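Catalase (PDB 4B7H) probably breaks down hydrogen peroxide to water and oxygen at a buried haem, as a tetrameric NADPH-binding catalase that nitric oxide inhibits. Local coordinates at residues 145-150 / 342-347; 211-216 / 338-343; 221-226 / 428-433. All coordinates share one frame; numbering follows the deposited sequence.

Contact 1 (145-150 / 342-347); sequences PTFFLR and DRMLQA. With HEM (protoporphyrin IX containing Fe), chain E.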
loop_
_atom_site.group_PDB
_atom_site.type_symbol
_atom_site.label_atom_id
_atom_site.label_comp_id
_atom_site.label_asym_id
_atom_site.label_seq_id
_atom_site.Cartn_x
_atom_site.Cartn_y
_atom_site.Cartn_z
ATOM N N PRO A 145 -0.143 22.140 28.937
ATOM C CA PRO A 145 -1.395 22.862 28.693
ATOM C C PRO A 145 -1.334 23.725 27.430
ATOM O O PRO A 145 -2.343 24.322 27.050
ATOM C CB PRO A 145 -1.513 23.761 29.932
ATOM C CG PRO A 145 -0.076 24.071 30.252
ATOM C CD PRO A 145 0.611 22.737 30.054
ATOM N N THR A 146 -0.173 23.780 26.784
ATOM C CA THR A 146 0.029 24.656 25.635
ATOM C C THR A 146 0.830 23.922 24.547
ATOM O O THR A 146 1.021 22.712 24.637
ATOM C CB THR A 146 0.686 25.997 26.090
ATOM O OG1 THR A 146 0.727 26.928 25.007
ATOM C CG2 THR A 146 2.090 25.770 26.650
ATOM N N PHE A 147 1.271 24.628 23.509
ATOM C CA PHE A 147 2.070 23.998 22.456
ATOM C C PHE A 147 2.870 25.063 21.719
ATOM O O PHE A 147 2.723 26.255 21.999
ATOM C CB PHE A 147 1.177 23.219 21.493
ATOM C CG PHE A 147 1.895 22.134 20.716
ATOM C CD1 PHE A 147 2.420 21.030 21.370
ATOM C CD2 PHE A 147 1.996 22.200 19.332
ATOM C CE1 PHE A 147 3.068 20.010 20.660
ATOM C CE2 PHE A 147 2.640 21.190 18.613
ATOM C CZ PHE A 147 3.166 20.091 19.281
ATOM N N PHE A 148 3.691 24.620 20.766
ATOM C CA PHE A 148 4.712 25.455 20.143
ATOM C C PHE A 148 4.196 26.447 19.104
ATOM O O PHE A 148 4.921 27.377 18.738
ATOM C CB PHE A 148 5.744 24.579 19.423
ATOM C CG PHE A 148 6.435 23.566 20.303
ATOM C CD1 PHE A 148 7.625 23.883 20.952
ATOM C CD2 PHE A 148 5.926 22.274 20.431
ATOM C CE1 PHE A 148 8.284 22.936 21.740
ATOM C CE2 PHE A 148 6.583 21.321 21.218
ATOM C CZ PHE A 148 7.761 21.656 21.864
ATOM N N LEU A 149 2.986 26.225 18.587
ATOM C CA LEU A 149 2.523 26.960 17.404
ATOM C C LEU A 149 1.050 27.284 17.501
ATOM O O LEU A 149 0.331 26.664 18.290
ATOM C CB LEU A 149 2.750 26.140 16.132
ATOM C CG LEU A 149 4.164 25.666 15.801
ATOM C CD1 LEU A 149 4.098 24.598 14.721
ATOM C CD2 LEU A 149 5.057 26.838 15.378
ATOM N N ARG A 150 0.599 28.249 16.696
ATOM C CA ARG A 150 -0.820 28.605 16.647
ATOM C C ARG A 150 -1.421 28.467 15.250
ATOM O O ARG A 150 -2.548 28.912 14.996
ATOM C CB ARG A 150 -1.061 30.019 17.212
ATOM C CG ARG A 150 -0.386 31.151 16.439
ATOM C CD ARG A 150 -0.621 32.508 17.115
ATOM N NE ARG A 150 0.058 32.595 18.411
ATOM C CZ ARG A 150 1.184 33.267 18.654
ATOM N NH1 ARG A 150 1.800 33.948 17.688
ATOM N NH2 ARG A 150 1.692 33.262 19.882
ATOM N N ASP A 342 -9.477 27.584 17.107
ATOM C CA ASP A 342 -8.059 27.314 17.284
ATOM C C ASP A 342 -7.593 26.648 15.982
ATOM O O ASP A 342 -8.013 25.530 15.662
ATOM C CB ASP A 342 -7.891 26.397 18.503
ATOM C CG ASP A 342 -6.463 25.951 18.736
ATOM O OD1 ASP A 342 -5.674 25.823 17.773
ATOM O OD2 ASP A 342 -6.136 25.690 19.912
ATOM N N ARG A 343 -6.741 27.336 15.221
ATOM C CA ARG A 343 -6.355 26.851 13.897
ATOM C C ARG A 343 -5.536 25.564 13.960
ATOM O O ARG A 343 -5.559 24.764 13.017
ATOM C CB ARG A 343 -5.595 27.926 13.113
ATOM C CG ARG A 343 -6.388 29.199 12.906
ATOM C CD ARG A 343 -5.567 30.236 12.188
ATOM N NE ARG A 343 -6.229 31.528 12.254
ATOM C CZ ARG A 343 -5.660 32.662 11.865
ATOM N NH1 ARG A 343 -4.426 32.637 11.380
ATOM N NH2 ARG A 343 -6.316 33.811 11.973
ATOM N N MET A 344 -4.797 25.370 15.050
ATOM C CA MET A 344 -4.063 24.122 15.233
ATOM C C MET A 344 -5.053 22.974 15.350
ATOM O O MET A 344 -4.937 21.960 14.651
ATOM C CB MET A 344 -3.165 24.203 16.466
ATOM C CG MET A 344 -2.007 25.191 16.316
ATOM S SD MET A 344 -0.633 24.540 15.360
ATOM C CE MET A 344 0.091 23.480 16.606
ATOM N N LEU A 345 -6.044 23.142 16.222
ATOM C CA LEU A 345 -7.085 22.139 16.394
ATOM C C LEU A 345 -7.775 21.835 15.065
ATOM O O LEU A 345 -7.975 20.668 14.715
ATOM C CB LEU A 345 -8.105 22.594 17.437
ATOM C CG LEU A 345 -9.325 21.689 17.619
ATOM C CD1 LEU A 345 -8.912 20.251 17.989
ATOM C CD2 LEU A 345 -10.268 22.318 18.656
ATOM N N GLN A 346 -8.109 22.871 14.302
ATOM C CA GLN A 346 -8.844 22.655 13.061
ATOM C C GLN A 346 -8.023 21.865 12.038
ATOM O O GLN A 346 -8.558 21.016 11.328
ATOM C CB GLN A 346 -9.388 23.981 12.513
ATOM C CG GLN A 346 -10.358 24.616 13.505
ATOM C CD GLN A 346 -11.454 25.448 12.871
ATOM O OE1 GLN A 346 -11.561 25.558 11.644
ATOM N NE2 GLN A 346 -12.291 26.042 13.720
ATOM N N ALA A 347 -6.719 22.114 11.979
ATOM C CA ALA A 347 -5.844 21.302 11.138
ATOM C C ALA A 347 -5.776 19.850 11.631
ATOM O O ALA A 347 -5.818 18.915 10.825
ATOM C CB ALA A 347 -4.449 21.914 11.064
HETATM C CHA HEM E . 0.115 12.242 16.768
HETATM C CHB HEM E . -0.924 15.767 13.603
HETATM C CHC HEM E . -0.526 19.001 17.183
HETATM C CHD HEM E . -1.031 15.387 20.323
HETATM C C1A HEM E . -0.182 12.908 15.604
HETATM C C2A HEM E . -0.396 12.296 14.307
HETATM C C3A HEM E . -0.699 13.279 13.446
HETATM C C4A HEM E . -0.676 14.533 14.160
HETATM C CMA HEM E . -1.027 13.171 11.953
HETATM C CAA HEM E . -0.304 10.782 14.016
HETATM C CBA HEM E . -1.655 10.134 14.286
HETATM C CGA HEM E . -1.710 8.695 13.848
HETATM O O1A HEM E . -2.360 7.900 14.572
HETATM O O2A HEM E . -1.131 8.324 12.794
HETATM C C1B HEM E . -0.883 16.964 14.281
HETATM C C2B HEM E . -1.041 18.277 13.699
HETATM C C3B HEM E . -0.904 19.174 14.698
HETATM C C4B HEM E . -0.684 18.443 15.926
HETATM C CMB HEM E . -1.291 18.529 12.198
HETATM C CAB HEM E . -1.000 20.711 14.670
HETATM C CBB HEM E . -1.732 21.364 13.768
HETATM C C1C HEM E . -0.806 18.319 18.354
HETATM C C2C HEM E . -1.273 18.873 19.616
HETATM C C3C HEM E . -1.407 17.850 20.478
HETATM C C4C HEM E . -1.051 16.636 19.775
HETATM C CMC HEM E . -1.529 20.378 19.881
HETATM C CAC HEM E . -1.918 17.837 21.939
HETATM C CBC HEM E . -2.793 18.742 22.410
HETATM C C1D HEM E . -0.696 14.236 19.665
HETATM C C2D HEM E . -0.587 12.972 20.318
HETATM C C3D HEM E . -0.235 11.989 19.235
HETATM C C4D HEM E . -0.173 12.746 18.014
HETATM C CMD HEM E . -0.775 12.678 21.805
HETATM C CAD HEM E . -0.035 10.495 19.437
HETATM C CBD HEM E . -1.408 9.838 19.563
HETATM C CGD HEM E . -1.138 8.393 19.860
HETATM O O1D HEM E . -1.467 7.519 19.019
HETATM O O2D HEM E . -0.566 8.110 20.943
HETATM N NA HEM E . -0.368 14.278 15.487
HETATM N NB HEM E . -0.664 17.092 15.635
HETATM N NC HEM E . -0.689 16.944 18.486
HETATM N ND HEM E . -0.437 14.078 18.306
HETATM FE FE HEM E . -0.488 15.602 16.993
#

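Contact 2 (211-216 / 338-343); sequences SHTFQW and GLSPDR. With HEM (protoporphyrin IX containing Fe), chain E.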
loop_
_atom_site.group_PDB
_atom_site.type_symbol
_atom_site.label_atom_id
_atom_site.label_comp_id
_atom_site.label_asym_id
_atom_site.label_seq_id
_atom_site.Cartn_x
_atom_site.Cartn_y
_atom_site.Cartn_z
ATOM N N SER A 211 -5.138 20.712 26.098
ATOM C CA SER A 211 -4.403 21.880 25.581
ATOM C C SER A 211 -5.301 22.905 24.880
ATOM O O SER A 211 -5.389 24.058 25.326
ATOM C CB SER A 211 -3.211 21.493 24.691
ATOM O OG SER A 211 -2.413 20.477 25.276
ATOM N N HIS A 212 -5.962 22.501 23.793
ATOM C CA HIS A 212 -6.868 23.407 23.076
ATOM C C HIS A 212 -8.095 23.768 23.889
ATOM O O HIS A 212 -8.558 23.000 24.729
ATOM C CB HIS A 212 -7.440 22.767 21.804
ATOM C CG HIS A 212 -6.425 22.178 20.882
ATOM N ND1 HIS A 212 -5.638 22.944 20.051
ATOM C CD2 HIS A 212 -6.092 20.889 20.629
ATOM C CE1 HIS A 212 -4.856 22.156 19.334
ATOM N NE2 HIS A 212 -5.115 20.901 19.663
ATOM N N THR A 213 -8.659 24.923 23.571
ATOM C CA THR A 213 -10.030 25.228 23.928
ATOM C C THR A 213 -10.979 24.371 23.090
ATOM O O THR A 213 -10.891 24.338 21.854
ATOM C CB THR A 213 -10.278 26.703 23.678
ATOM O OG1 THR A 213 -9.402 27.444 24.537
ATOM C CG2 THR A 213 -11.733 27.085 23.957
ATOM N N PHE A 214 -11.867 23.660 23.777
ATOM C CA PHE A 214 -12.967 22.954 23.142
ATOM C C PHE A 214 -14.278 23.610 23.546
ATOM O O PHE A 214 -14.294 24.603 24.292
ATOM C CB PHE A 214 -12.958 21.487 23.562
ATOM C CG PHE A 214 -11.778 20.731 23.032
ATOM C CD1 PHE A 214 -11.799 20.206 21.747
ATOM C CD2 PHE A 214 -10.635 20.575 23.807
ATOM C CE1 PHE A 214 -10.699 19.529 21.237
ATOM C CE2 PHE A 214 -9.535 19.896 23.315
ATOM C CZ PHE A 214 -9.568 19.368 22.026
ATOM N N GLN A 215 -15.387 23.059 23.068
ATOM C CA GLN A 215 -16.690 23.580 23.455
ATOM C C GLN A 215 -17.534 22.474 24.083
ATOM O O GLN A 215 -17.455 21.317 23.678
ATOM C CB GLN A 215 -17.409 24.197 22.252
ATOM C CG GLN A 215 -18.572 25.103 22.633
ATOM C CD GLN A 215 -19.183 25.773 21.427
ATOM O OE1 GLN A 215 -19.978 25.172 20.704
ATOM N NE2 GLN A 215 -18.795 27.016 21.181
ATOM N N TRP A 216 -18.306 22.836 25.103
ATOM C CA TRP A 216 -19.312 21.958 25.677
ATOM C C TRP A 216 -20.664 22.582 25.378
ATOM O O TRP A 216 -20.827 23.808 25.474
ATOM C CB TRP A 216 -19.128 21.831 27.190
ATOM C CG TRP A 216 -18.226 20.715 27.632
ATOM C CD1 TRP A 216 -17.498 19.875 26.837
ATOM C CD2 TRP A 216 -17.969 20.310 28.983
ATOM N NE1 TRP A 216 -16.803 18.974 27.614
ATOM C CE2 TRP A 216 -17.080 19.218 28.935
ATOM C CE3 TRP A 216 -18.413 20.767 30.234
ATOM C CZ2 TRP A 216 -16.622 18.575 30.089
ATOM C CZ3 TRP A 216 -17.960 20.134 31.377
ATOM C CH2 TRP A 216 -17.072 19.049 31.300
ATOM N N GLY A 338 -17.765 20.191 21.176
ATOM C CA GLY A 338 -17.464 20.857 19.925
ATOM C C GLY A 338 -16.034 21.359 19.878
ATOM O O GLY A 338 -15.270 21.206 20.844
ATOM N N LEU A 339 -15.687 21.967 18.747
ATOM C CA LEU A 339 -14.355 22.505 18.509
ATOM C C LEU A 339 -14.313 24.001 18.879
ATOM O O LEU A 339 -15.115 24.466 19.699
ATOM C CB LEU A 339 -13.961 22.280 17.042
ATOM C CG LEU A 339 -14.197 20.850 16.542
ATOM C CD1 LEU A 339 -13.936 20.712 15.042
ATOM C CD2 LEU A 339 -13.343 19.863 17.339
ATOM N N SER A 340 -13.390 24.742 18.271
ATOM C CA SER A 340 -13.215 26.174 18.527
ATOM C C SER A 340 -12.393 26.725 17.368
ATOM O O SER A 340 -11.860 25.942 16.579
ATOM C CB SER A 340 -12.470 26.398 19.848
ATOM O OG SER A 340 -11.089 26.093 19.714
ATOM N N PRO A 341 -12.285 28.063 17.252
ATOM C CA PRO A 341 -11.435 28.659 16.208
ATOM C C PRO A 341 -9.957 28.700 16.581
ATOM O O PRO A 341 -9.290 29.730 16.432
ATOM C CB PRO A 341 -11.983 30.085 16.052
ATOM C CG PRO A 341 -12.811 30.345 17.244
ATOM C CD PRO A 341 -13.198 29.040 17.872
ATOM N N ASP A 342 -9.477 27.584 17.107
ATOM C CA ASP A 342 -8.059 27.314 17.284
ATOM C C ASP A 342 -7.593 26.648 15.982
ATOM O O ASP A 342 -8.013 25.530 15.662
ATOM C CB ASP A 342 -7.891 26.397 18.503
ATOM C CG ASP A 342 -6.463 25.951 18.736
ATOM O OD1 ASP A 342 -5.674 25.823 17.773
ATOM O OD2 ASP A 342 -6.136 25.690 19.912
ATOM N N ARG A 343 -6.741 27.336 15.221
ATOM C CA ARG A 343 -6.355 26.851 13.897
ATOM C C ARG A 343 -5.536 25.564 13.960
ATOM O O ARG A 343 -5.559 24.764 13.017
ATOM C CB ARG A 343 -5.595 27.926 13.113
ATOM C CG ARG A 343 -6.388 29.199 12.906
ATOM C CD ARG A 343 -5.567 30.236 12.188
ATOM N NE ARG A 343 -6.229 31.528 12.254
ATOM C CZ ARG A 343 -5.660 32.662 11.865
ATOM N NH1 ARG A 343 -4.426 32.637 11.380
ATOM N NH2 ARG A 343 -6.316 33.811 11.973
HETATM C CHA HEM E . 0.115 12.242 16.768
HETATM C CHB HEM E . -0.924 15.767 13.603
HETATM C CHC HEM E . -0.526 19.001 17.183
HETATM C CHD HEM E . -1.031 15.387 20.323
HETATM C C1A HEM E . -0.182 12.908 15.604
HETATM C C2A HEM E . -0.396 12.296 14.307
HETATM C C3A HEM E . -0.699 13.279 13.446
HETATM C C4A HEM E . -0.676 14.533 14.160
HETATM C CMA HEM E . -1.027 13.171 11.953
HETATM C CAA HEM E . -0.304 10.782 14.016
HETATM C CBA HEM E . -1.655 10.134 14.286
HETATM C CGA HEM E . -1.710 8.695 13.848
HETATM O O1A HEM E . -2.360 7.900 14.572
HETATM O O2A HEM E . -1.131 8.324 12.794
HETATM C C1B HEM E . -0.883 16.964 14.281
HETATM C C2B HEM E . -1.041 18.277 13.699
HETATM C C3B HEM E . -0.904 19.174 14.698
HETATM C C4B HEM E . -0.684 18.443 15.926
HETATM C CMB HEM E . -1.291 18.529 12.198
HETATM C CAB HEM E . -1.000 20.711 14.670
HETATM C CBB HEM E . -1.732 21.364 13.768
HETATM C C1C HEM E . -0.806 18.319 18.354
HETATM C C2C HEM E . -1.273 18.873 19.616
HETATM C C3C HEM E . -1.407 17.850 20.478
HETATM C C4C HEM E . -1.051 16.636 19.775
HETATM C CMC HEM E . -1.529 20.378 19.881
HETATM C CAC HEM E . -1.918 17.837 21.939
HETATM C CBC HEM E . -2.793 18.742 22.410
HETATM C C1D HEM E . -0.696 14.236 19.665
HETATM C C2D HEM E . -0.587 12.972 20.318
HETATM C C3D HEM E . -0.235 11.989 19.235
HETATM C C4D HEM E . -0.173 12.746 18.014
HETATM C CMD HEM E . -0.775 12.678 21.805
HETATM C CAD HEM E . -0.035 10.495 19.437
HETATM C CBD HEM E . -1.408 9.838 19.563
HETATM C CGD HEM E . -1.138 8.393 19.860
HETATM O O1D HEM E . -1.467 7.519 19.019
HETATM O O2D HEM E . -0.566 8.110 20.943
HETATM N NA HEM E . -0.368 14.278 15.487
HETATM N NB HEM E . -0.664 17.092 15.635
HETATM N NC HEM E . -0.689 16.944 18.486
HETATM N ND HEM E . -0.437 14.078 18.306
HETATM FE FE HEM E . -0.488 15.602 16.993
HETATM O O HOH W 1 -7.358 26.848 22.004
#

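Contact 3 (221-226 / 428-433); sequences GKPVWV and IYVNPD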
loop_
_atom_site.group_PDB
_atom_site.type_symbol
_atom_site.label_atom_id
_atom_site.label_comp_id
_atom_site.label_asym_id
_atom_site.label_seq_id
_atom_site.Cartn_x
_atom_site.Cartn_y
_atom_site.Cartn_z
ATOM N N GLY A 221 -28.790 23.501 24.297
ATOM C CA GLY A 221 -28.034 24.032 23.172
ATOM C C GLY A 221 -27.128 25.209 23.498
ATOM O O GLY A 221 -26.593 25.862 22.598
ATOM N N LYS A 222 -26.956 25.484 24.787
ATOM C CA LYS A 222 -26.102 26.578 25.229
ATOM C C LYS A 222 -24.651 26.127 25.287
ATOM O O LYS A 222 -24.351 25.088 25.876
ATOM C CB LYS A 222 -26.541 27.063 26.608
ATOM C CG LYS A 222 -25.630 28.117 27.226
ATOM C CD LYS A 222 -26.190 28.588 28.557
ATOM C CE LYS A 222 -25.139 29.294 29.392
ATOM N NZ LYS A 222 -25.725 29.831 30.653
ATOM N N PRO A 223 -23.746 26.904 24.674
ATOM C CA PRO A 223 -22.323 26.546 24.663
ATOM C C PRO A 223 -21.513 27.252 25.753
ATOM O O PRO A 223 -21.830 28.378 26.136
ATOM C CB PRO A 223 -21.874 27.061 23.299
ATOM C CG PRO A 223 -22.685 28.327 23.123
ATOM C CD PRO A 223 -24.031 28.039 23.774
ATOM N N VAL A 224 -20.481 26.572 26.247
ATOM C CA VAL A 224 -19.420 27.196 27.028
ATOM C C VAL A 224 -18.085 26.716 26.461
ATOM O O VAL A 224 -18.003 25.637 25.863
ATOM C CB VAL A 224 -19.498 26.830 28.527
ATOM C CG1 VAL A 224 -20.685 27.495 29.186
ATOM C CG2 VAL A 224 -19.542 25.315 28.717
ATOM N N TRP A 225 -17.034 27.514 26.630
ATOM C CA TRP A 225 -15.704 27.082 26.220
ATOM C C TRP A 225 -15.045 26.308 27.360
ATOM O O TRP A 225 -15.210 26.666 28.531
ATOM C CB TRP A 225 -14.849 28.282 25.821
ATOM C CG TRP A 225 -15.419 29.109 24.689
ATOM C CD1 TRP A 225 -15.901 30.394 24.769
ATOM C CD2 TRP A 225 -15.563 28.714 23.314
ATOM N NE1 TRP A 225 -16.327 30.817 23.530
ATOM C CE2 TRP A 225 -16.135 29.803 22.622
ATOM C CE3 TRP A 225 -15.268 27.540 22.601
ATOM C CZ2 TRP A 225 -16.406 29.758 21.251
ATOM C CZ3 TRP A 225 -15.537 27.500 21.244
ATOM C CH2 TRP A 225 -16.098 28.600 20.582
ATOM N N VAL A 226 -14.314 25.240 27.040
ATOM C CA VAL A 226 -13.678 24.444 28.086
ATOM C C VAL A 226 -12.237 24.060 27.756
ATOM O O VAL A 226 -11.853 23.993 26.586
ATOM C CB VAL A 226 -14.470 23.137 28.386
ATOM C CG1 VAL A 226 -15.903 23.442 28.805
ATOM C CG2 VAL A 226 -14.440 22.188 27.182
ATOM N N ILE A 428 -20.421 21.047 15.159
ATOM C CA ILE A 428 -19.031 21.388 14.895
ATOM C C ILE A 428 -18.586 22.308 16.030
ATOM O O ILE A 428 -17.753 21.919 16.851
ATOM C CB ILE A 428 -18.856 22.003 13.489
ATOM C CG1 ILE A 428 -19.491 21.082 12.441
ATOM C CG2 ILE A 428 -17.381 22.209 13.175
ATOM C CD1 ILE A 428 -19.434 21.628 11.033
ATOM N N TYR A 429 -19.164 23.507 16.077
ATOM C CA TYR A 429 -19.169 24.348 17.283
ATOM C C TYR A 429 -20.093 25.530 17.057
ATOM O O TYR A 429 -20.344 25.923 15.911
ATOM C CB TYR A 429 -17.769 24.842 17.719
ATOM C CG TYR A 429 -16.987 25.642 16.696
ATOM C CD1 TYR A 429 -16.316 25.006 15.662
ATOM C CD2 TYR A 429 -16.882 27.023 16.788
ATOM C CE1 TYR A 429 -15.575 25.717 14.731
ATOM C CE2 TYR A 429 -16.139 27.752 15.859
ATOM C CZ TYR A 429 -15.497 27.090 14.824
ATOM O OH TYR A 429 -14.756 27.795 13.891
ATOM N N VAL A 430 -20.627 26.079 18.143
ATOM C CA VAL A 430 -21.327 27.354 18.052
ATOM C C VAL A 430 -20.240 28.409 17.900
ATOM O O VAL A 430 -19.449 28.639 18.824
ATOM C CB VAL A 430 -22.166 27.657 19.303
ATOM C CG1 VAL A 430 -22.898 28.986 19.133
ATOM C CG2 VAL A 430 -23.161 26.538 19.560
ATOM N N ASN A 431 -20.169 29.030 16.729
ATOM C CA ASN A 431 -19.053 29.927 16.452
ATOM C C ASN A 431 -19.220 31.296 17.097
ATOM O O ASN A 431 -20.347 31.781 17.274
ATOM C CB ASN A 431 -18.830 30.080 14.944
ATOM C CG ASN A 431 -20.060 30.596 14.222
ATOM O OD1 ASN A 431 -20.865 29.815 13.711
ATOM N ND2 ASN A 431 -20.215 31.919 14.178
ATOM N N PRO A 432 -18.091 31.917 17.462
ATOM C CA PRO A 432 -18.109 33.326 17.846
ATOM C C PRO A 432 -18.063 34.193 16.583
ATOM O O PRO A 432 -18.155 33.668 15.474
ATOM C CB PRO A 432 -16.817 33.466 18.644
ATOM C CG PRO A 432 -15.875 32.532 17.948
ATOM C CD PRO A 432 -16.734 31.344 17.530
ATOM N N ASP A 433 -17.950 35.504 16.756
ATOM C CA ASP A 433 -17.806 36.449 15.654
ATOM C C ASP A 433 -16.559 36.064 14.852
ATOM O O ASP A 433 -15.500 35.853 15.440
ATOM C CB ASP A 433 -17.632 37.842 16.279
ATOM C CG ASP A 433 -17.632 38.988 15.267
ATOM O OD1 ASP A 433 -17.578 38.772 14.042
ATOM O OD2 ASP A 433 -17.672 40.144 15.730
#

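Contact 1 (145-150 / 342-347)
Met344 reaches from the first turn of helix 343-359 into the corner made by Phe147, Leu149 and the haem rim. Its methyl CE meets the edge of the Phe147 ring, close to the ring plane, at 3.6 Å from CD2, and also lies against Leu149 CB. The same methyl is 3.6 Å from CAB of a haem vinyl group, and SD rests near the outer vinyl carbon CBB. Bends at chi2 (-79°) and chi3 (-77°) fold the thioether back on itself, which brings sulfur and methyl together to the vinyl. Farther back, Met344 CG packs 3.4 Å from Leu149 O, a buried carbonyl without a polar partner, and Arg343 CB touches Arg150 O. The Phe147 ring is sandwiched: Phe148 CD2 sits over the centre of one face, while the haem methyl CMC lies 3.9 Å above the opposite face, toward the rim. The Phe147 side chain is about 4 Å from the bound nitric oxide (nearest atoms). Behind this first shell, Asp342 N-caps the helix. Its OD1 accepts a nearly straight bond from Leu345 N (3.1 Å) and a weak one from Met344 N. The guanidinium of Arg150 turns elsewhere, hydrogen-bonding to Thr294 and forming salt bridges with Asp292 and Asp452. Side chains thus meet across the segments by shape and van der Waals contact, without directional bonds, forming an apolar lining for the haem's vinyl and methyl edge.

Contact 2 (211-216 / 338-343)
The haem pocket and the edge of the catalase beta-barrel sheet meet where 211-216 runs past 338-343. At the haem end, His212 and Asp342 form a His-carboxylate hydrogen bond: ND1 donates to OD2 at 2.8 Å, with an N-H...O angle of 166°. The oxygen lies almost in the imidazole plane; the ring and carboxylate planes are 71° apart, and the N-H meets OD2 from above the carboxylate plane. Asp342 holds its CG anti to the backbone N (chi1 176°), which directs OD2 at the ring. A water donates to this same OD2 at 2.7 Å and accepts from Thr213 N, giving the buried oxygen two donors and tying it to the neighbouring backbone. The other imidazole nitrogen, NE2, is hydrogen-bonded to Arg348 and lies 3.6 Å from the haem methyl CMC. With both ring nitrogens engaged, rotation of the imidazole should be restricted.

Farther along, the hydroxyl of Ser340 donates to Thr213 O at 2.8 Å, from above the carbonyl plane. The segments then close into an antiparallel hydrogen-bonded pair, Gln215 with Gly338: Gln215 N donates to Gly338 O at 2.9 Å, and Gly338 N to Gln215 O at 2.8 Å. Gly338 O also lies at the edge of the Phe214 ring, 3.7 Å from CD1. Side-chain bonds and a bridging water thus take over from a single antiparallel bridge as the chain leaves strand 337-338 for helix 343-359, which carries Tyr352, a residue of the nitric oxide pocket and, as in the catalase fold generally, probably the proximal haem ligand.

Contact 3 (221-226 / 428-433)
Trp225, on strand 223-232 of the antiparallel catalase sheet, brings the end of its indole, the six-membered ring, up against the loop 428-433 and makes the more buried half of this contact. The benzo edge does the touching. Pro432 CD lies near the indole plane at 4.1 Å from CZ2, and Tyr429 CD2 approaches the same edge 4.2 Å from CH2. Val430 O also comes within 3.8 Å of CH2, obliquely to the ring. Phe291, edge-to-face, and Phe280 also meet the indole, so the tryptophan is hemmed in by aromatic groups. Tyr429 is held at its far end, where its OH is hydrogen-bonded to Gln346 NE2.

The Pro223-Val430 side is packed as closely but is partly exposed, whereas Trp225 and Tyr429 are buried. There Pro223 and Val430 cross at about a right angle, and the pyrrolidine CG rests 3.9 Å from Val430 CB. Because CG1 stands anti to the backbone N (chi1 -179°), both valine methyls lie against the proline ring. Beyond this pair, Gly221 and Lys222 are exposed.

The loop has its own brace next to the proline that abuts Trp225: Asn431 ND2 donates to Pro432 O at 3.0 Å, with an essentially straight N-H...O angle of 179°.

Overall arrangement
The three contacts form a series from the haem outward. Contacts 1 and 2 are buried, both touch the haem, and they share Asp342 and Arg343; contact 3 lies about 23 Å from the chain centre (centre to centre) and is partly exposed. Their chemistry changes along the way: contact 1 is apolar against the porphyrin edge, contact 2 is hydrogen-bonded, and contact 3 returns to apolar and aromatic packing. Neighbouring strands 214-217 and 223-232 carry contacts 2 and 3, which are further joined by Gln215 OE1 to Val430 N and Leu339 N to Ile428 O, both probable hydrogen bonds. All three also touch the second subunit of the tetramer.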